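Local coordinates for protein 3-methylornithine synthase (Methanosarcina barkeri, PDB 3T7V) that catalyses the radical-based isomerisation of L-lysine to (3R)-3-methyl-D-ornithine in pyrrolysine biosynthesis, using a [4Fe-4S] cluster and S-adenosylmethionine, at residues 72-77 against 181-186; 210-215 against 245-250; 15-20 against 48-53. All blocks are in the same frame, centred on the assembly; numbering follows the deposited sequence.

Contact 1. Residues 72-77 against 181-186; sequences KNQCSF and LRVGQS. With SAM (S-adenosylmethionine), chain C; SF4 (iron/sulfur cluster), chain B.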
# COMPACT_ATOMS: atom_id res chain seq x y z
N LYS A 72 1.23 0.12 -19.76
CA LYS A 72 0.63 0.82 -20.89
C LYS A 72 -0.04 2.17 -20.50
O LYS A 72 -0.50 2.90 -21.36
CB LYS A 72 -0.35 -0.14 -21.61
CG LYS A 72 -1.60 -0.51 -20.81
CD LYS A 72 -2.17 -1.84 -21.47
CE LYS A 72 -3.44 -2.27 -20.72
NZ LYS A 72 -4.53 -1.37 -21.11
N ASN A 73 -0.16 2.42 -19.21
CA ASN A 73 -0.86 3.64 -18.72
C ASN A 73 0.12 4.82 -18.59
O ASN A 73 1.36 4.65 -18.70
CB ASN A 73 -1.51 3.38 -17.34
CG ASN A 73 -2.84 2.67 -17.42
OD1 ASN A 73 -3.37 2.25 -16.32
ND2 ASN A 73 -3.43 2.63 -18.59
N GLN A 74 -0.45 6.00 -18.37
CA GLN A 74 0.34 7.25 -18.46
C GLN A 74 0.15 8.10 -17.21
O GLN A 74 -0.04 9.33 -17.25
CB GLN A 74 0.17 8.02 -19.79
CG GLN A 74 -1.22 8.37 -20.02
CD GLN A 74 -1.34 9.10 -21.38
OE1 GLN A 74 -0.69 10.14 -21.63
NE2 GLN A 74 -2.00 8.45 -22.29
N CYS A 75 0.14 7.46 -16.05
CA CYS A 75 0.04 8.22 -14.81
C CYS A 75 1.11 9.29 -14.70
O CYS A 75 2.29 9.05 -14.90
CB CYS A 75 0.08 7.30 -13.62
SG CYS A 75 -1.21 6.04 -13.57
N SER A 76 0.67 10.49 -14.30
CA SER A 76 1.62 11.63 -14.33
C SER A 76 2.68 11.58 -13.23
O SER A 76 3.70 12.24 -13.31
CB SER A 76 0.86 12.93 -14.32
OG SER A 76 0.11 12.97 -13.17
N PHE A 77 2.39 10.82 -12.20
CA PHE A 77 3.22 10.74 -10.98
C PHE A 77 4.22 9.56 -11.01
O PHE A 77 5.12 9.50 -10.15
CB PHE A 77 2.32 10.59 -9.71
CG PHE A 77 1.34 9.47 -9.78
CD1 PHE A 77 1.70 8.17 -9.37
CD2 PHE A 77 0.06 9.69 -10.29
CE1 PHE A 77 0.77 7.14 -9.50
CE2 PHE A 77 -0.90 8.69 -10.32
CZ PHE A 77 -0.52 7.37 -9.96
N LEU A 181 -3.87 12.98 -12.43
CA LEU A 181 -2.96 11.95 -11.91
C LEU A 181 -3.08 10.66 -12.71
O LEU A 181 -2.14 10.27 -13.42
CB LEU A 181 -3.23 11.69 -10.41
CG LEU A 181 -2.98 12.90 -9.49
CD1 LEU A 181 -3.32 12.53 -8.03
CD2 LEU A 181 -1.58 13.48 -9.69
N ARG A 182 -4.21 10.00 -12.61
CA ARG A 182 -4.46 8.74 -13.36
C ARG A 182 -5.03 9.10 -14.72
O ARG A 182 -6.22 8.85 -15.02
CB ARG A 182 -5.36 7.77 -12.57
CG ARG A 182 -4.47 7.09 -11.48
CD ARG A 182 -5.19 5.87 -10.88
NE ARG A 182 -4.25 5.10 -10.04
CZ ARG A 182 -3.34 4.26 -10.54
NH1 ARG A 182 -3.39 3.85 -11.80
NH2 ARG A 182 -2.47 3.68 -9.75
N VAL A 183 -4.15 9.64 -15.55
CA VAL A 183 -4.58 10.23 -16.85
C VAL A 183 -5.22 9.17 -17.71
O VAL A 183 -4.66 8.09 -17.98
CB VAL A 183 -3.33 10.82 -17.55
CG1 VAL A 183 -3.78 11.35 -18.91
CG2 VAL A 183 -2.78 11.93 -16.69
N GLY A 184 -6.43 9.50 -18.18
CA GLY A 184 -7.11 8.62 -19.15
C GLY A 184 -7.83 7.42 -18.52
O GLY A 184 -8.41 6.58 -19.24
N GLN A 185 -7.77 7.31 -17.18
CA GLN A 185 -8.39 6.18 -16.53
C GLN A 185 -9.74 6.59 -15.93
O GLN A 185 -9.86 7.72 -15.45
CB GLN A 185 -7.46 5.69 -15.38
CG GLN A 185 -6.23 5.08 -16.03
CD GLN A 185 -5.12 5.02 -15.02
OE1 GLN A 185 -5.31 4.48 -13.93
NE2 GLN A 185 -3.98 5.66 -15.35
N SER A 186 -10.73 5.68 -16.02
CA SER A 186 -12.03 5.92 -15.41
C SER A 186 -11.86 6.07 -13.87
O SER A 186 -11.16 5.27 -13.23
CB SER A 186 -12.84 4.56 -15.71
OG SER A 186 -14.05 4.69 -15.10
N SAM C . -0.00 -0.54 -11.98
CA SAM C . -0.89 -0.89 -10.97
C SAM C . -1.68 0.24 -10.44
O SAM C . -1.46 1.40 -10.83
OXT SAM C . -2.66 -0.06 -9.66
CB SAM C . -0.27 -1.11 -9.78
CG SAM C . 0.85 -0.29 -9.30
SD SAM C . 0.55 0.39 -7.61
CE SAM C . 1.84 -0.42 -6.69
C5' SAM C . 1.23 2.03 -7.77
C4' SAM C . 0.70 2.89 -6.89
O4' SAM C . 2.15 3.13 -6.36
C3' SAM C . 0.03 3.93 -7.37
O3' SAM C . -1.23 3.41 -6.92
C2' SAM C . 0.56 4.85 -6.26
O2' SAM C . -0.33 4.96 -5.10
C1' SAM C . 1.98 4.44 -5.82
N9 SAM C . 2.99 5.29 -6.55
C8 SAM C . 3.35 5.30 -7.87
N7 SAM C . 4.26 6.25 -8.07
C5 SAM C . 4.50 6.85 -6.86
C6 SAM C . 5.29 7.95 -6.48
N6 SAM C . 6.04 8.63 -7.35
N1 SAM C . 5.34 8.29 -5.19
C2 SAM C . 4.58 7.64 -4.25
N3 SAM C . 3.72 6.65 -4.60
C4 SAM C . 3.71 6.26 -5.91
FE1 SF4 B . 0.36 1.61 -12.02
FE2 SF4 B . 1.28 2.11 -14.60
FE3 SF4 B . 2.48 3.39 -12.60
FE4 SF4 B . 0.03 4.08 -13.30
S1 SF4 B . 1.85 4.26 -14.63
S2 SF4 B . 0.76 3.74 -11.18
S3 SF4 B . -0.92 2.14 -13.90
S4 SF4 B . 2.53 1.19 -12.93
O HOH W 1 -3.33 6.04 -18.51

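Contact 2. Residues 210-215 against 245-250; sequences TGVGND and TPLEGF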
# COMPACT_ATOMS: atom_id res chain seq x y z
N THR A 210 -0.47 11.60 -0.89
CA THR A 210 -0.37 12.94 -0.31
C THR A 210 0.86 13.59 -0.82
O THR A 210 1.74 12.93 -1.29
CB THR A 210 -0.46 12.92 1.25
OG1 THR A 210 -0.64 14.29 1.67
CG2 THR A 210 0.76 12.38 1.92
N GLY A 211 0.91 14.92 -0.74
CA GLY A 211 2.06 15.64 -1.27
C GLY A 211 1.99 15.87 -2.74
O GLY A 211 3.01 16.10 -3.38
N VAL A 212 0.77 15.75 -3.31
CA VAL A 212 0.62 15.74 -4.76
C VAL A 212 -0.33 16.87 -5.16
O VAL A 212 -0.95 16.82 -6.22
CB VAL A 212 0.17 14.30 -5.24
CG1 VAL A 212 -1.31 14.09 -4.84
CG2 VAL A 212 0.63 13.96 -6.69
N GLY A 213 -0.49 17.87 -4.28
CA GLY A 213 -1.30 19.07 -4.56
C GLY A 213 -2.66 18.96 -3.89
O GLY A 213 -3.54 19.81 -4.14
N ASN A 214 -2.86 17.90 -3.10
CA ASN A 214 -4.07 17.81 -2.26
C ASN A 214 -3.96 18.73 -1.06
O ASN A 214 -3.00 18.70 -0.30
CB ASN A 214 -4.22 16.35 -1.76
CG ASN A 214 -2.98 15.82 -1.05
OD1 ASN A 214 -1.86 15.86 -1.63
ND2 ASN A 214 -3.12 15.34 0.19
N ASP A 215 -4.93 19.59 -0.91
CA ASP A 215 -5.03 20.38 0.33
C ASP A 215 -5.85 19.68 1.40
O ASP A 215 -6.28 18.52 1.20
CB ASP A 215 -5.58 21.83 -0.01
CG ASP A 215 -7.09 21.87 -0.46
OD1 ASP A 215 -7.75 20.81 -0.76
OD2 ASP A 215 -7.69 23.02 -0.51
N THR A 245 9.09 12.16 -15.48
CA THR A 245 7.61 12.21 -15.50
C THR A 245 7.12 13.67 -15.57
O THR A 245 7.89 14.59 -15.25
CB THR A 245 7.02 11.62 -14.19
OG1 THR A 245 7.42 12.42 -13.07
CG2 THR A 245 7.52 10.13 -14.07
N PRO A 246 5.82 13.85 -15.83
CA PRO A 246 5.28 15.22 -15.91
C PRO A 246 5.39 15.94 -14.60
O PRO A 246 5.47 17.16 -14.58
CB PRO A 246 3.79 14.98 -16.29
CG PRO A 246 3.87 13.71 -17.14
CD PRO A 246 4.88 12.86 -16.42
N LEU A 247 5.46 15.20 -13.49
CA LEU A 247 5.56 15.81 -12.17
C LEU A 247 6.97 15.86 -11.57
O LEU A 247 7.14 16.08 -10.36
CB LEU A 247 4.61 15.11 -11.19
CG LEU A 247 3.13 15.37 -11.53
CD1 LEU A 247 2.21 14.59 -10.61
CD2 LEU A 247 2.83 16.90 -11.37
N GLU A 248 7.98 15.59 -12.40
CA GLU A 248 9.34 15.61 -11.93
C GLU A 248 9.72 16.87 -11.12
O GLU A 248 10.39 16.78 -10.08
CB GLU A 248 10.34 15.38 -13.11
CG GLU A 248 11.82 15.55 -12.71
CD GLU A 248 12.83 15.28 -13.88
OE1 GLU A 248 12.44 14.85 -14.98
OE2 GLU A 248 14.04 15.51 -13.68
N GLY A 249 9.25 18.03 -11.54
CA GLY A 249 9.65 19.20 -10.68
C GLY A 249 8.76 19.55 -9.52
O GLY A 249 8.95 20.60 -8.88
N PHE A 250 7.77 18.72 -9.24
CA PHE A 250 6.70 19.18 -8.34
C PHE A 250 7.17 19.34 -6.92
O PHE A 250 7.89 18.51 -6.39
CB PHE A 250 5.52 18.23 -8.46
CG PHE A 250 4.33 18.66 -7.71
CD1 PHE A 250 3.53 19.64 -8.23
CD2 PHE A 250 4.06 18.14 -6.43
CE1 PHE A 250 2.42 20.09 -7.52
CE2 PHE A 250 2.94 18.55 -5.74
CZ PHE A 250 2.15 19.52 -6.27

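Contact 3. Residues 15-20 against 48-53; sequences DKVIEG and RKVRDH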
# COMPACT_ATOMS: atom_id res chain seq x y z
N ASP A 15 -9.18 6.72 23.43
CA ASP A 15 -10.26 6.07 24.22
C ASP A 15 -11.65 6.23 23.60
O ASP A 15 -12.44 5.29 23.56
CB ASP A 15 -10.33 6.66 25.63
CG ASP A 15 -9.01 6.51 26.40
OD1 ASP A 15 -8.21 5.58 26.11
OD2 ASP A 15 -8.77 7.33 27.33
N LYS A 16 -11.93 7.49 23.19
CA LYS A 16 -13.18 7.80 22.54
C LYS A 16 -13.33 6.91 21.27
O LYS A 16 -14.36 6.28 21.04
CB LYS A 16 -13.26 9.34 22.20
CG LYS A 16 -13.30 10.30 23.42
CD LYS A 16 -13.03 11.76 23.02
CE LYS A 16 -14.12 12.35 22.12
NZ LYS A 16 -13.95 13.83 21.90
N VAL A 17 -12.29 6.84 20.45
CA VAL A 17 -12.36 6.01 19.26
C VAL A 17 -12.55 4.52 19.52
O VAL A 17 -13.33 3.82 18.84
CB VAL A 17 -11.11 6.29 18.38
CG1 VAL A 17 -10.98 5.28 17.25
CG2 VAL A 17 -11.26 7.71 17.85
N ILE A 18 -11.83 4.02 20.52
CA ILE A 18 -11.96 2.63 20.96
C ILE A 18 -13.42 2.32 21.30
O ILE A 18 -13.95 1.27 20.93
CB ILE A 18 -10.96 2.28 22.11
CG1 ILE A 18 -9.54 2.24 21.54
CG2 ILE A 18 -11.31 0.94 22.80
CD1 ILE A 18 -8.48 2.39 22.62
N GLU A 19 -14.08 3.29 21.94
CA GLU A 19 -15.49 3.14 22.34
C GLU A 19 -16.54 3.32 21.25
O GLU A 19 -17.73 3.09 21.53
CB GLU A 19 -15.77 4.09 23.49
CG GLU A 19 -14.98 3.79 24.74
CD GLU A 19 -15.51 2.58 25.48
OE1 GLU A 19 -15.45 1.46 24.91
OE2 GLU A 19 -15.99 2.75 26.62
N GLY A 20 -16.12 3.79 20.05
CA GLY A 20 -16.97 3.88 18.87
C GLY A 20 -17.13 5.29 18.33
O GLY A 20 -17.90 5.50 17.39
N ARG A 48 -1.56 5.29 18.35
CA ARG A 48 -0.96 4.07 18.89
C ARG A 48 -1.87 3.43 19.97
O ARG A 48 -1.92 2.21 20.06
CB ARG A 48 0.40 4.40 19.51
CG ARG A 48 1.49 4.78 18.53
CD ARG A 48 2.89 4.74 19.18
NE ARG A 48 3.01 5.69 20.32
CZ ARG A 48 3.40 6.94 20.22
NH1 ARG A 48 3.65 7.50 19.02
NH2 ARG A 48 3.49 7.67 21.35
N LYS A 49 -2.58 4.23 20.78
CA LYS A 49 -3.50 3.62 21.74
C LYS A 49 -4.55 2.75 21.06
O LYS A 49 -4.87 1.64 21.47
CB LYS A 49 -4.20 4.72 22.54
CG LYS A 49 -5.01 4.17 23.74
CD LYS A 49 -5.75 5.25 24.54
CE LYS A 49 -4.80 6.14 25.32
NZ LYS A 49 -5.51 7.34 25.86
N VAL A 50 -5.09 3.26 19.95
CA VAL A 50 -6.14 2.56 19.21
C VAL A 50 -5.52 1.31 18.59
O VAL A 50 -6.06 0.21 18.73
CB VAL A 50 -6.76 3.49 18.09
CG1 VAL A 50 -7.80 2.72 17.30
CG2 VAL A 50 -7.43 4.67 18.79
N ARG A 51 -4.37 1.49 17.92
CA ARG A 51 -3.74 0.32 17.28
C ARG A 51 -3.35 -0.77 18.30
O ARG A 51 -3.57 -1.95 18.07
CB ARG A 51 -2.47 0.77 16.62
CG ARG A 51 -1.84 -0.20 15.64
CD ARG A 51 -0.66 -0.91 16.19
NE ARG A 51 0.19 -0.25 17.18
CZ ARG A 51 1.23 0.54 16.91
NH1 ARG A 51 1.61 0.77 15.67
NH2 ARG A 51 1.94 1.07 17.89
N ASP A 52 -2.88 -0.34 19.48
CA ASP A 52 -2.44 -1.31 20.49
C ASP A 52 -3.64 -2.05 21.05
O ASP A 52 -3.57 -3.22 21.40
CB ASP A 52 -1.68 -0.60 21.63
CG ASP A 52 -0.29 -0.03 21.21
OD1 ASP A 52 0.25 -0.31 20.10
OD2 ASP A 52 0.29 0.74 22.03
N HIS A 53 -4.78 -1.37 21.15
CA HIS A 53 -5.99 -1.99 21.65
C HIS A 53 -6.39 -3.16 20.81
O HIS A 53 -6.73 -4.22 21.35
CB HIS A 53 -7.11 -0.98 21.74
CG HIS A 53 -8.39 -1.56 22.29
ND1 HIS A 53 -8.62 -1.70 23.64
CD2 HIS A 53 -9.49 -2.08 21.66
CE1 HIS A 53 -9.83 -2.25 23.83
NE2 HIS A 53 -10.37 -2.49 22.65

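Contact 1. Residues 72-77 against 181-186
Phe77 packs its ring on the side chain of Leu181, with Phe77 CE2 3.8 Å from Leu181 CB. The ring of Phe77 is folded back over its own segment: CG sits between the backbone N and the carbonyl carbon (chi1 53°), and CB of Cys75 lies over one face. C8 of the SAM adenine meets this ring at its edge. On another side, CZ of Phe77 lies over one face of the Arg182 guanidinium, offset toward its rim, with the two planes 75° apart. The backbones are joined where Ser76 N donates to Leu181 O, 3.0 Å away. Ser76 OG bonds to the carbonyl of Lys180.

Cys75 SG binds iron FE4 of the cluster at 2.3 Å. It also accepts a hydrogen bond from Gln185 NE2 at 3.3 Å, nearly straight at 167° and in the plane of the amide. The other end of that amide is used too: Arg182 NH1 reaches a lone pair of Gln185 OE1 at 2.9 Å. These two bonds, with a water that accepts from both NE2 and Gln74 N, fix which way the Gln185 amide is turned. Arg182 NH2 bonds to SAM O at 2.7 Å and forms a salt bridge with Glu171. SAM O, together with SAM N, chelates iron FE1.

Cys71, Cys75 and Cys78 form the CxxxCxxC motif of radical SAM enzymes. The N-H donor on Cys75 SG probably draws electron density from the thiolate, which could shift the cluster's potential, while Arg182 is likely to steady the SAM carboxylate on its iron.

Contact 2. Residues 210-215 against 245-250
Phe250 reaches across to the 210-215 loop and contributes the largest share of this small contact. Its CG is anti to the backbone N (chi1 -174°), which sends the ring out toward the glycines. Gly211 O lies at the ring edge, in its plane, 3.4 Å from Phe250 CE2. Phe250 CZ comes within 3.7 Å of Gly213 N, a group that is hydrogen-bonded to Asp252. A CB on Gly213 would press on this ring, and the backbone angles there call for glycine in any case. With an alanine here in place of Phe250 the ring would be gone, which would probably open a gap beside the backbone of Gly211 to Gly213 and take away most of the small contact.

Val212 and Leu247 make the second, looser touch, Val212 CG2 to Leu247 CD1 at 4.3 Å. Both also pack on Leu181 and Phe239. The 210-215 loop is braced from within by Asn214: its OD1 accepts from Val212 N at 3.1 Å, and its ND2 donates almost straight to Thr210 OG1, also at 3.1 Å.

The two loops follow strands 203-210 and 233-238, which are parallel neighbours. Both leave the C-terminal ends of their strands, the end of a TIM-barrel-type radical SAM core where the active site lies, and here they pack beside the SAM site.

Contact 3. Residues 15-20 against 48-53
Ile18 sets its CG2 methyl over the middle of one face of the His53 imidazole, a CH-pi contact of 3.5 Å from that CG2 to the ring centroid of His53. The methyl stands only 9° from the ring normal. CG of His53 is anti to the backbone N (chi1 -179°), which carries the ring out to Ile18. Beside it the packing is apolar: Val17 CG1 meets Val50 CG2 at 3.9 Å. Both valines also touch Leu267 and Pro270.

Between the two segments the polar pairing is one salt bridge. Lys49 NZ donates a weak bond to Asp15 OD1 at 3.2 Å, its chain bent near the end to arrive there.

Other polar groups are paired away from this interface. Arg51 grips Asp52 side-on: NE at 2.9 Å and NH2 at 3.1 Å both go to Asp52 OD1, from the same face of the carboxylate. Arg51 NH1 bonds to the carbonyls of Leu290 and Ala294. Arg48 has a salt bridge to Glu41 and a bond to the carbonyl of Asn291.

Helix 13-18 is closed by a Schellman motif. Gly20 N bonds to Val17 O at 3.0 Å and weakly to Lys16 O, with positive phi at the glycine. The whole is plain helix-helix packing: helix 13-18 and helix 37-55, which precede the first barrel strand in sequence, pack together against helix 258-268, away from the annotated sites.

How the contacts relate
Contacts 1 and 2 are neighbours, with centres 14 Å apart. Ser76 O lies 3.4 Å from Pro246 CD, and Leu181 CD2 lies 3.8 Å from Val212 CG2, so segment 72-77 rests on 245-250 and segment 181-186 on 210-215. Contact 1 holds SAM and the cluster directly. Contact 2 stands behind it: the side chain of Val212 is about 8 Å from SAM, and that of Leu247 about 11 Å from the cluster. Contact 3 is remote. Its centre lies 37 Å from that of contact 1, on the opposite side of the chain's centre, and its nearest atoms are about 18 Å from contact 2.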